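Long-range contact in alpha-galactosidase 1 (Saccharomyces cerevisiae, PDB 3LRK), which hydrolyses terminal, non-reducing alpha-D-galactose residues from alpha-D-galactosides such as galactose oligosaccharides, galactomannans and galactolipids: residues M240-N244 / E342-W346. The protein carries 1 engineered substitution. Residues are numbered along the deposited sequence; the frame is centred on the assembly and turned at random.
Sequences MNILN and EIQMW
Leu243 and Trp346 pack against each other where the TIM barrel that carries the active site meets the C-terminal beta-sandwich domain. Leu243 CG lies 3.8 Å from Trp346 CZ2, with CD1 beside CZ2 and CH2. The leucine CG stands anti to its own backbone nitrogen (chi1 -178°), which sets it beside the indole. Its CD2 turns toward the strand and also comes near Gln344 OE1.

Gln344 joins this apolar patch to a polar network. Its extended chain carries the amide to the helix, where NE2 donates to Asn244 OD1 at 2.8 Å. That bond falls on a carbonyl lone pair, and the two amide planes are only 23° apart. NE2 also donates to Glu342 OE1 at 2.9 Å, entering from above the carboxylate plane. On the other branch, Gln344 OE1 accepts Trp346 NE1 at 2.8 Å, in the plane of the indole. Water 1 donates to both Gln344 OE1 and Asn244 OD1. These bonds fix which way round the glutamine amide lies. Asn244 ND2 donates to the syn side of Glu342 OE2 at 3.1 Å, and Met240 CE rests 3.4 Å from Gln344 NE2. With a leucine in place of Gln344, the buried Trp346 NE1 would probably lose its acceptor and Asn244 OD1 one of its donors.

Glu342 OE1 also forms a salt bridge with Arg329, which probably favours a charged carboxylate. The helix segment and strand segment run at 41°, 12.1 Å apart at their axes, so the gap is spanned by side chains and one water. Helix 273-285 adds Met282 against both Leu243 and Trp346. Strands 325-331 and 355-361 flank 342-349 in the antiparallel sheet, and Leu360 of strand 355-361 touches Leu243 and Gln344.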
loop_
_atom_site.group_PDB
_atom_site.type_symbol
_atom_site.label_atom_id
_atom_site.label_comp_id
_atom_site.label_asym_id
_atom_site.label_seq_id
_atom_site.Cartn_x
_atom_site.Cartn_y
_atom_site.Cartn_z
ATOM N N MET A 240 -13.175 -3.085 -19.916
ATOM C CA MET A 240 -11.775 -3.492 -19.919
ATOM C C MET A 240 -11.080 -3.260 -18.584
ATOM O O MET A 240 -10.193 -4.026 -18.210
ATOM C CB MET A 240 -10.997 -2.770 -21.029
ATOM C CG MET A 240 -11.298 -3.243 -22.453
ATOM S SD MET A 240 -11.106 -5.014 -22.725
ATOM C CE MET A 240 -9.374 -5.295 -22.325
ATOM N N ASN A 241 -11.458 -2.188 -17.887
ATOM C CA ASN A 241 -10.935 -1.910 -16.548
ATOM C C ASN A 241 -11.250 -3.078 -15.617
ATOM O O ASN A 241 -10.378 -3.527 -14.876
ATOM C CB ASN A 241 -11.510 -0.593 -15.991
ATOM C CG ASN A 241 -11.160 -0.360 -14.513
ATOM O OD1 ASN A 241 -11.760 -0.958 -13.613
ATOM N ND2 ASN A 241 -10.220 0.550 -14.264
ATOM N N ILE A 242 -12.487 -3.583 -15.699
ATOM C CA ILE A 242 -12.970 -4.649 -14.818
ATOM C C ILE A 242 -12.393 -6.007 -15.220
ATOM O O ILE A 242 -11.970 -6.777 -14.357
ATOM C CB ILE A 242 -14.526 -4.664 -14.746
ATOM C CG1 ILE A 242 -15.008 -3.443 -13.940
ATOM C CG2 ILE A 242 -15.047 -5.959 -14.121
ATOM C CD1 ILE A 242 -16.483 -3.170 -14.044
ATOM N N LEU A 243 -12.350 -6.284 -16.525
ATOM C CA LEU A 243 -11.716 -7.514 -17.010
ATOM C C LEU A 243 -10.243 -7.582 -16.586
ATOM O O LEU A 243 -9.760 -8.630 -16.165
ATOM C CB LEU A 243 -11.827 -7.632 -18.540
ATOM C CG LEU A 243 -11.237 -8.909 -19.150
ATOM C CD1 LEU A 243 -11.994 -10.150 -18.684
ATOM C CD2 LEU A 243 -11.243 -8.794 -20.670
ATOM N N ASN A 244 -9.540 -6.467 -16.722
ATOM C CA ASN A 244 -8.131 -6.381 -16.316
ATOM C C ASN A 244 -7.914 -6.628 -14.821
ATOM O O ASN A 244 -6.995 -7.352 -14.426
ATOM C CB ASN A 244 -7.538 -5.038 -16.735
ATOM C CG ASN A 244 -7.252 -4.966 -18.238
ATOM O OD1 ASN A 244 -7.362 -5.960 -18.955
ATOM N ND2 ASN A 244 -6.890 -3.785 -18.711
ATOM N N GLU A 342 -5.308 -1.814 -26.231
ATOM C CA GLU A 342 -4.518 -2.976 -25.886
ATOM C C GLU A 342 -5.105 -4.211 -26.560
ATOM O O GLU A 342 -6.287 -4.245 -26.900
ATOM C CB GLU A 342 -4.437 -3.168 -24.360
ATOM C CG GLU A 342 -5.786 -3.358 -23.659
ATOM C CD GLU A 342 -5.663 -3.382 -22.140
ATOM O OE1 GLU A 342 -5.006 -4.293 -21.610
ATOM O OE2 GLU A 342 -6.232 -2.491 -21.471
ATOM N N ILE A 343 -4.266 -5.214 -26.748
ATOM C CA ILE A 343 -4.690 -6.491 -27.314
ATOM C C ILE A 343 -4.338 -7.608 -26.340
ATOM O O ILE A 343 -3.309 -7.546 -25.660
ATOM C CB ILE A 343 -4.064 -6.741 -28.714
ATOM C CG1 ILE A 343 -2.529 -6.620 -28.664
ATOM C CG2 ILE A 343 -4.669 -5.766 -29.735
ATOM C CD1 ILE A 343 -1.788 -7.341 -29.798
ATOM N N GLN A 344 -5.206 -8.612 -26.253
ATOM C CA GLN A 344 -5.027 -9.695 -25.295
ATOM C C GLN A 344 -5.337 -11.046 -25.922
ATOM O O GLN A 344 -6.179 -11.156 -26.818
ATOM C CB GLN A 344 -5.907 -9.493 -24.053
ATOM C CG GLN A 344 -5.865 -8.074 -23.443
ATOM C CD GLN A 344 -6.635 -7.962 -22.133
ATOM O OE1 GLN A 344 -7.347 -8.881 -21.737
ATOM N NE2 GLN A 344 -6.497 -6.823 -21.459
ATOM N N MET A 345 -4.641 -12.062 -25.440
ATOM C CA MET A 345 -4.983 -13.442 -25.726
ATOM C C MET A 345 -5.320 -14.154 -24.423
ATOM O O MET A 345 -4.569 -14.058 -23.444
ATOM C CB MET A 345 -3.822 -14.156 -26.390
ATOM C CG MET A 345 -4.247 -15.303 -27.265
ATOM S SD MET A 345 -3.180 -16.736 -27.121
ATOM C CE MET A 345 -4.110 -17.571 -25.855
ATOM N N TRP A 346 -6.447 -14.861 -24.417
ATOM C CA TRP A 346 -6.841 -15.681 -23.280
ATOM C C TRP A 346 -7.019 -17.119 -23.743
ATOM O O TRP A 346 -7.320 -17.378 -24.915
ATOM C CB TRP A 346 -8.145 -15.176 -22.657
ATOM C CG TRP A 346 -8.100 -13.797 -22.025
ATOM C CD1 TRP A 346 -7.870 -12.609 -22.662
ATOM C CD2 TRP A 346 -8.346 -13.468 -20.641
ATOM N NE1 TRP A 346 -7.933 -11.568 -21.761
ATOM C CE2 TRP A 346 -8.244 -12.067 -20.520
ATOM C CE3 TRP A 346 -8.650 -14.225 -19.497
ATOM C CZ2 TRP A 346 -8.403 -11.404 -19.294
ATOM C CZ3 TRP A 346 -8.827 -13.560 -18.279
ATOM C CH2 TRP A 346 -8.695 -12.167 -18.189
HETATM O O HOH W 1 -7.498 -8.529 -19.042
#